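Local atomic coordinates of putative MCP-type signal transduction protein (Campylobacter jejuni subsp. jejuni serotype O:2, PDB entry 4WY9), a protein that probably senses chemical signals through the periplasmic tandem-PAS domain of the chemoreceptor Tlp1 and passes them on to the chemotaxis machinery. Residues 135-140 with 167-172; 151-156 with 211-216. All coordinates share one frame; numbering follows the deposited sequence.

Contact 1. Residues 135-140 with 167-172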
ATOM      1  N   GLN A 135      10.697   9.842   5.335  1.00  8.93           N
ATOM      2  CA  GLN A 135      11.618  10.122   6.403  1.00 10.20           C
ATOM      3  C   GLN A 135      12.642   9.014   6.578  1.00 10.05           C
ATOM      4  O   GLN A 135      13.827   9.276   6.829  1.00 11.11           O
ATOM      5  CB  GLN A 135      10.878  10.431   7.667  1.00 13.53           C
ATOM      6  CG  GLN A 135      10.113  11.762   7.535  1.00 18.73           C
ATOM      7  CD  GLN A 135      11.042  12.991   7.121  1.00 22.85           C
ATOM      8  OE1 GLN A 135      12.107  13.244   7.739  1.00 27.23           O
ATOM      9  NE2 GLN A 135      10.663  13.726   6.065  1.00 22.61           N
ATOM     10  N   ASP A 136      12.200   7.773   6.449  1.00  9.71           N
ATOM     11  CA  ASP A 136      13.124   6.644   6.533  1.00  9.31           C
ATOM     12  C   ASP A 136      14.162   6.682   5.423  1.00  9.59           C
ATOM     13  O   ASP A 136      15.325   6.377   5.651  1.00 11.65           O
ATOM     14  CB  ASP A 136      12.370   5.332   6.494  1.00 11.36           C
ATOM     15  CG  ASP A 136      11.593   5.048   7.751  1.00 15.29           C
ATOM     16  OD1 ASP A 136      11.837   5.720   8.787  1.00 17.39           O
ATOM     17  OD2 ASP A 136      10.738   4.147   7.708  1.00 18.83           O
ATOM     18  N   ILE A 137      13.745   7.017   4.211  1.00  8.56           N
ATOM     19  CA  ILE A 137      14.688   7.119   3.099  1.00  8.79           C
ATOM     20  C   ILE A 137      15.728   8.209   3.391  1.00 10.17           C
ATOM     21  O   ILE A 137      16.931   7.981   3.223  1.00 10.70           O
ATOM     22  CB  ILE A 137      13.949   7.398   1.779  1.00  7.96           C
ATOM     23  CG1 ILE A 137      13.228   6.149   1.315  1.00  8.27           C
ATOM     24  CG2 ILE A 137      14.924   7.848   0.694  1.00  9.57           C
ATOM     25  CD1 ILE A 137      12.249   6.317   0.200  1.00  8.76           C
ATOM     26  N   LEU A 138      15.272   9.391   3.780  1.00  9.42           N
ATOM     27  CA  LEU A 138      16.203  10.505   4.018  1.00 11.00           C
ATOM     28  C   LEU A 138      17.224  10.123   5.073  1.00 13.74           C
ATOM     29  O   LEU A 138      18.401  10.496   4.966  1.00 17.25           O
ATOM     30  CB  LEU A 138      15.453  11.764   4.446  1.00 11.75           C
ATOM     31  CG  LEU A 138      14.499  12.354   3.423  1.00 19.08           C
ATOM     32  CD1 LEU A 138      13.961  13.664   3.835  1.00 19.41           C
ATOM     33  CD2 LEU A 138      15.047  12.434   2.026  1.00 23.02           C
ATOM     34  N   LYS A 139      16.789   9.386   6.097  1.00 13.26           N
ATOM     35  CA  LYS A 139      17.674   9.022   7.203  1.00 17.07           C
ATOM     36  C   LYS A 139      18.597   7.845   6.884  1.00 15.37           C
ATOM     37  O   LYS A 139      19.737   7.827   7.356  1.00 18.13           O
ATOM     38  CB  LYS A 139      16.807   8.715   8.457  1.00 20.83           C
ATOM     39  CG  LYS A 139      17.577   8.218   9.681  1.00 29.97           C
ATOM     40  CD  LYS A 139      18.297   9.359  10.341  1.00 39.36           C
ATOM     41  CE  LYS A 139      19.206   8.893  11.484  1.00 40.38           C
ATOM     42  NZ  LYS A 139      20.308   8.022  10.960  1.00 48.67           N
ATOM     43  N   LYS A 140      18.100   6.843   6.141  1.00 12.95           N
ATOM     44  CA  LYS A 140      18.768   5.554   6.057  1.00 13.65           C
ATOM     45  C   LYS A 140      19.250   5.128   4.680  1.00 11.44           C
ATOM     46  O   LYS A 140      20.109   4.253   4.570  1.00 13.53           O
ATOM     47  CB  LYS A 140      17.835   4.444   6.582  1.00 16.04           C
ATOM     48  CG  LYS A 140      17.256   4.722   7.939  1.00 19.84           C
ATOM     49  CD  LYS A 140      16.548   3.549   8.509  1.00 26.98           C
ATOM     50  CE  LYS A 140      15.412   3.061   7.702  1.00 29.81           C
ATOM     51  NZ  LYS A 140      14.687   1.995   8.486  1.00 35.81           N
ATOM     52  N   ASN A 167       1.957   3.546   1.066  1.00  7.39           N
ATOM     53  CA  ASN A 167       2.924   4.211   0.229  1.00  6.66           C
ATOM     54  C   ASN A 167       4.108   3.330  -0.096  1.00  6.60           C
ATOM     55  O   ASN A 167       4.558   2.545   0.732  1.00  8.39           O
ATOM     56  CB  ASN A 167       3.393   5.499   0.882  1.00  7.33           C
ATOM     57  CG  ASN A 167       2.321   6.541   0.893  1.00  8.29           C
ATOM     58  OD1 ASN A 167       2.189   7.305  -0.071  1.00  9.76           O
ATOM     59  ND2 ASN A 167       1.509   6.539   1.925  1.00 10.31           N
ATOM     60  N   VAL A 168       4.625   3.511  -1.308  1.00  7.61           N
ATOM     61  CA  VAL A 168       5.758   2.787  -1.835  1.00  8.34           C
ATOM     62  C   VAL A 168       6.708   3.848  -2.354  1.00  7.73           C
ATOM     63  O   VAL A 168       6.254   4.712  -3.105  1.00  9.91           O
ATOM     64  CB  VAL A 168       5.354   1.829  -2.946  1.00 11.61           C
ATOM     65  CG1 VAL A 168       6.526   1.129  -3.534  1.00 15.94           C
ATOM     66  CG2 VAL A 168       4.328   0.766  -2.389  1.00 14.02           C
ATOM     67  N   ALA A 169       7.972   3.815  -1.964  1.00  6.41           N
ATOM     68  CA  ALA A 169       8.895   4.890  -2.335  1.00  6.82           C
ATOM     69  C   ALA A 169      10.329   4.438  -2.450  1.00  6.29           C
ATOM     70  O   ALA A 169      10.756   3.466  -1.806  1.00  6.79           O
ATOM     71  CB  ALA A 169       8.781   6.034  -1.317  1.00  9.69           C
ATOM     72  N   ILE A 170      11.086   5.144  -3.287  1.00  6.11           N
ATOM     73  CA  ILE A 170      12.484   4.824  -3.569  1.00  6.71           C
ATOM     74  C   ILE A 170      13.295   6.118  -3.623  1.00  6.42           C
ATOM     75  O   ILE A 170      12.826   7.121  -4.190  1.00  6.93           O
ATOM     76  CB  ILE A 170      12.617   4.059  -4.903  1.00  7.27           C
ATOM     77  CG1 ILE A 170      11.760   2.793  -4.893  1.00  8.42           C
ATOM     78  CG2 ILE A 170      14.048   3.717  -5.235  1.00  8.32           C
ATOM     79  CD1 ILE A 170      11.773   2.043  -6.201  1.00  9.10           C
ATOM     80  N   PRO A 171      14.511   6.130  -3.047  1.00  6.81           N
ATOM     81  CA  PRO A 171      15.407   7.310  -3.154  1.00  7.24           C
ATOM     82  C   PRO A 171      15.891   7.554  -4.561  1.00  6.78           C
ATOM     83  O   PRO A 171      16.003   6.616  -5.355  1.00  7.81           O
ATOM     84  CB  PRO A 171      16.580   6.944  -2.259  1.00  8.69           C
ATOM     85  CG  PRO A 171      16.582   5.447  -2.246  1.00  8.85           C
ATOM     86  CD  PRO A 171      15.119   5.073  -2.243  1.00  7.89           C
ATOM     87  N   ILE A 172      16.170   8.828  -4.838  0.55  5.99           N
ATOM     88  CA  ILE A 172      16.899   9.336  -6.007  0.55  5.74           C
ATOM     89  C   ILE A 172      18.258   9.808  -5.535  0.55  6.57           C
ATOM     90  O   ILE A 172      18.352  10.412  -4.469  0.55  6.63           O
ATOM     91  CB  ILE A 172      16.118  10.482  -6.695  0.55  6.93           C
ATOM     92  CG1 ILE A 172      14.684  10.050  -7.013  0.55  8.50           C
ATOM     93  CG2 ILE A 172      16.845  10.928  -7.960  0.55  6.82           C
ATOM     94  CD1 ILE A 172      14.609   8.836  -7.900  0.55  9.25           C
TER

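Contact 2. Residues 151-156 with 211-216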
ATOM      1  N   GLY A 151       5.240   1.434   3.370  1.00  7.99           N
ATOM      2  CA  GLY A 151       4.654   1.816   4.632  1.00  8.20           C
ATOM      3  C   GLY A 151       3.632   0.868   5.187  1.00  7.40           C
ATOM      4  O   GLY A 151       3.381  -0.195   4.623  1.00  9.02           O
ATOM      5  N   ARG A 152       3.040   1.245   6.319  1.00  8.08           N
ATOM      6  CA  ARG A 152       1.884   0.562   6.880  1.00  9.28           C
ATOM      7  C   ARG A 152       0.630   1.294   6.368  1.00  8.97           C
ATOM      8  O   ARG A 152       0.731   2.415   5.830  1.00  9.25           O
ATOM      9  CB  ARG A 152       1.968   0.509   8.392  1.00 11.59           C
ATOM     10  CG  ARG A 152       2.163   1.863   9.066  1.00 14.49           C
ATOM     11  CD  ARG A 152       1.512   1.904  10.441  1.00 17.34           C
ATOM     12  NE  ARG A 152       0.058   1.867  10.274  1.00 18.63           N
ATOM     13  CZ  ARG A 152      -0.808   1.929  11.262  1.00 18.52           C
ATOM     14  NH1 ARG A 152      -0.360   1.983  12.520  1.00 19.12           N
ATOM     15  NH2 ARG A 152      -2.115   1.833  10.974  1.00 21.56           N
ATOM     16  N   PRO A 153      -0.563   0.724   6.572  1.00  9.08           N
ATOM     17  CA  PRO A 153      -1.767   1.446   6.195  1.00  9.94           C
ATOM     18  C   PRO A 153      -1.929   2.713   7.013  1.00  9.92           C
ATOM     19  O   PRO A 153      -1.781   2.680   8.236  1.00 11.32           O
ATOM     20  CB  PRO A 153      -2.892   0.435   6.470  1.00 10.06           C
ATOM     21  CG  PRO A 153      -2.207  -0.877   6.381  1.00 10.05           C
ATOM     22  CD  PRO A 153      -0.887  -0.646   7.015  1.00  9.76           C
ATOM     23  N   ILE A 154      -2.207   3.825   6.342  1.00  8.62           N
ATOM     24  CA  ILE A 154      -2.337   5.126   6.994  1.00  9.19           C
ATOM     25  C   ILE A 154      -3.500   5.882   6.413  1.00  9.55           C
ATOM     26  O   ILE A 154      -3.961   5.570   5.309  1.00 10.29           O
ATOM     27  CB  ILE A 154      -1.060   5.993   6.861  1.00  9.59           C
ATOM     28  CG1 ILE A 154      -0.768   6.362   5.429  1.00 10.03           C
ATOM     29  CG2 ILE A 154       0.156   5.356   7.547  1.00 11.23           C
ATOM     30  CD1 ILE A 154       0.321   7.390   5.234  1.00 11.44           C
ATOM     31  N   LYS A 155      -3.983   6.879   7.152  0.52  9.15           N
ATOM     32  CA  LYS A 155      -4.934   7.837   6.635  0.52 10.72           C
ATOM     33  C   LYS A 155      -4.196   8.906   5.838  0.52 11.46           C
ATOM     34  O   LYS A 155      -3.112   9.381   6.262  0.52 12.30           O
ATOM     35  CB  LYS A 155      -5.714   8.476   7.773  0.52 13.49           C
ATOM     36  CG  LYS A 155      -6.667   9.588   7.364  0.52 14.42           C
ATOM     37  CD  LYS A 155      -7.028  10.530   8.543  0.52 21.81           C
ATOM     38  CE  LYS A 155      -7.530   9.853   9.773  0.52 26.11           C
ATOM     39  NZ  LYS A 155      -7.682  10.816  10.906  0.52 30.74           N
ATOM     40  N   MET A 156      -4.735   9.275   4.682  1.00 10.94           N
ATOM     41  CA  MET A 156      -4.197  10.410   3.923  1.00 11.66           C
ATOM     42  C   MET A 156      -5.349  11.283   3.466  1.00 12.74           C
ATOM     43  O   MET A 156      -6.509  10.862   3.412  1.00 13.68           O
ATOM     44  CB  MET A 156      -3.387   9.958   2.728  1.00 12.29           C
ATOM     45  CG  MET A 156      -2.150   9.202   3.068  1.00 11.67           C
ATOM     46  SD  MET A 156      -1.181   8.730   1.616  1.00 12.26           S
ATOM     47  CE  MET A 156      -0.432  10.272   1.164  1.00 12.01           C
ATOM     48  N   LEU A 211      -7.525  -7.549   4.813  1.00  5.74           N
ATOM     49  CA  LEU A 211      -6.124  -7.385   4.414  1.00  5.68           C
ATOM     50  C   LEU A 211      -5.409  -6.669   5.545  1.00  6.16           C
ATOM     51  O   LEU A 211      -5.862  -5.611   5.960  1.00  7.82           O
ATOM     52  CB  LEU A 211      -5.975  -6.621   3.118  1.00  6.10           C
ATOM     53  CG  LEU A 211      -4.566  -6.320   2.649  1.00  7.17           C
ATOM     54  CD1 LEU A 211      -3.809  -7.586   2.293  1.00  8.20           C
ATOM     55  CD2 LEU A 211      -4.570  -5.358   1.471  1.00  8.18           C
ATOM     56  N   LEU A 212      -4.309  -7.220   6.018  1.00  7.11           N
ATOM     57  CA  LEU A 212      -3.568  -6.580   7.089  1.00  7.19           C
ATOM     58  C   LEU A 212      -2.095  -6.822   6.914  1.00  6.71           C
ATOM     59  O   LEU A 212      -1.681  -7.757   6.207  1.00  8.96           O
ATOM     60  CB  LEU A 212      -4.082  -7.018   8.449  1.00 10.05           C
ATOM     61  CG  LEU A 212      -3.888  -8.388   9.025  1.00 11.43           C
ATOM     62  CD1 LEU A 212      -4.506  -8.496  10.401  1.00 11.12           C
ATOM     63  CD2 LEU A 212      -4.439  -9.510   8.151  1.00 13.32           C
ATOM     64  N   ASN A 213      -1.255  -6.000   7.544  1.00  7.39           N
ATOM     65  CA  ASN A 213       0.172  -6.305   7.470  1.00  8.46           C
ATOM     66  C   ASN A 213       0.539  -7.301   8.578  1.00  8.60           C
ATOM     67  O   ASN A 213      -0.303  -7.629   9.436  1.00  9.01           O
ATOM     68  CB  ASN A 213       1.044  -5.033   7.446  1.00  8.70           C
ATOM     69  CG  ASN A 213       1.098  -4.272   8.744  1.00  9.15           C
ATOM     70  OD1 ASN A 213       0.652  -4.720   9.780  1.00 10.13           O
ATOM     71  ND2 ASN A 213       1.744  -3.106   8.682  1.00  9.24           N
ATOM     72  N   SER A 214       1.759  -7.809   8.581  1.00  9.90           N
ATOM     73  CA  SER A 214       2.105  -8.884   9.501  1.00 10.59           C
ATOM     74  C   SER A 214       2.099  -8.397  10.962  1.00 12.32           C
ATOM     75  O   SER A 214       1.980  -9.202  11.876  1.00 12.81           O
ATOM     76  CB  SER A 214       3.474  -9.483   9.151  1.00 11.90           C
ATOM     77  OG  SER A 214       4.513  -8.537   9.278  1.00 13.55           O
ATOM     78  N   ASP A 215       2.242  -7.085  11.170  1.00 11.30           N
ATOM     79  CA  ASP A 215       2.166  -6.505  12.495  1.00 12.41           C
ATOM     80  C   ASP A 215       0.745  -6.450  13.040  1.00 10.96           C
ATOM     81  O   ASP A 215       0.542  -6.215  14.224  1.00 13.83           O
ATOM     82  CB  ASP A 215       2.804  -5.101  12.523  1.00 13.87           C
ATOM     83  CG  ASP A 215       4.288  -5.124  12.260  1.00 17.30           C
ATOM     84  OD1 ASP A 215       4.970  -5.993  12.841  1.00 19.39           O
ATOM     85  OD2 ASP A 215       4.781  -4.279  11.482  1.00 20.84           O
ATOM     86  N   GLY A 216      -0.245  -6.679  12.162  1.00 10.22           N
ATOM     87  CA  GLY A 216      -1.628  -6.679  12.573  1.00 10.32           C
ATOM     88  C   GLY A 216      -2.456  -5.487  12.149  1.00  8.42           C
ATOM     89  O   GLY A 216      -3.665  -5.458  12.414  1.00  9.35           O
TER
HETATM   90  O   HOH W   1       3.481  -2.438   6.294  1.00 14.06           O

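Contact 1. Residues 135-140 with 167-172
In the first PAS-like (PDC) sensor domain, Ile137 of helix 132-140 rests on Ala169 and Pro171 of the sheet strand 163-173. Helix and strand run roughly the same way, with a signed crossing angle of -31° and axes 8.6 Å apart at closest approach. One helix side chain bridges that gap: CG2 meets the proline and CD1 reaches on to Ala169, with the ring touched by both. A chi1 of -73° puts CG1 beside the backbone N and anti to the carbonyl carbon, leaving CG2 anti to the backbone N, where it meets the proline ring 3.5 Å from CB of Pro171. CG1 carries the longer arm, and an extended chi2 of 168° sends CD1 on toward the strand, where it lies 3.8 Å from CB of Ala169. The same methyl sits 3.9 Å from N of Ile170, and also approaches Pro171 CD, the ring carbon next to the proline nitrogen, 4.0 Å away. The isoleucine chain and the ring cross at about a right angle. Strand alternation explains the choice of partners: Ala169 and Pro171 face the helix, whereas Ile170 points away and packs on Lys39 and Ser42 of the long helix 8-51. Tyr149 of strand 149-150 and Val182 of strand 179-188 also touch Ile137. With no hydrogen bond across it, and with all four touching residues buried, the contact depends on apolar fit: two isoleucine branches laid against a small methyl, the backbone between Ala169 and Ile170, and a proline that has no N-H to offer.

Contact 2. Residues 151-156 with 211-216
The amide of Asn213 meets CB of Arg152 and CD of Pro153 where the first PDC domain faces the second part of the tandem-PAS module. ND2 of Asn213 touches aliphatic carbon, 3.6 Å from CB of Arg152 and 4.0 Å from CD of Pro153. Its polar link across the contact runs through a water, which accepts from Asn213 ND2 at 3.0 Å and donates to Gly151 O at 2.8 Å. Behind the amide, a type I beta turn from Asn213 to Gly216 joins strands 209-213 and 218-220 as a hairpin, closed by Gly216 N to Asn213 O at 2.9 Å. The side chain helps hold this bend: with chi1 at 71°, CG sits between the backbone N and the carbonyl carbon, and OD1 accepts from the backbone N of Phe217. Trp279 of strand 277-286 packs on both Pro153 and Asn213. Arg152 meets Asn213 only through its CB; the rest of the chain bends away to a cation-pi contact with Phe217, while NH2 also bonds Leu228 O. Its guanidinium also turns side-on to its own neighbour, Pro153 O, through two clearly bent hydrogen bonds: NE and NH2 each lie 2.9 Å from that one oxygen, which is tilted 20° out of the guanidinium plane.

In the fold
After the long N-terminal helix 8-51, the chain enters the first PDC domain and lays down strands 78-83, 104-110 and 119-122 before reaching helix 132-140. Contact 1 closes the loop from this helix to strand 163-173, and residues 151-156, the first half of contact 2, lie inside that loop. Contact 2 then closes a longer one, past strand 179-188 and helix 190-196, at the end of strand 209-213. The segments therefore alternate and the two loops cross, with centres about 17 Å apart. Strand 163-173 connects them: Asn167 O lies 2.9 Å from Gly151 N, a probable hydrogen bond. Contact 1 fixes a helix onto the sheet of the first PDC domain, while contact 2 joins the segment leading into strand 154-156 to the sheet that contains strand 209-213.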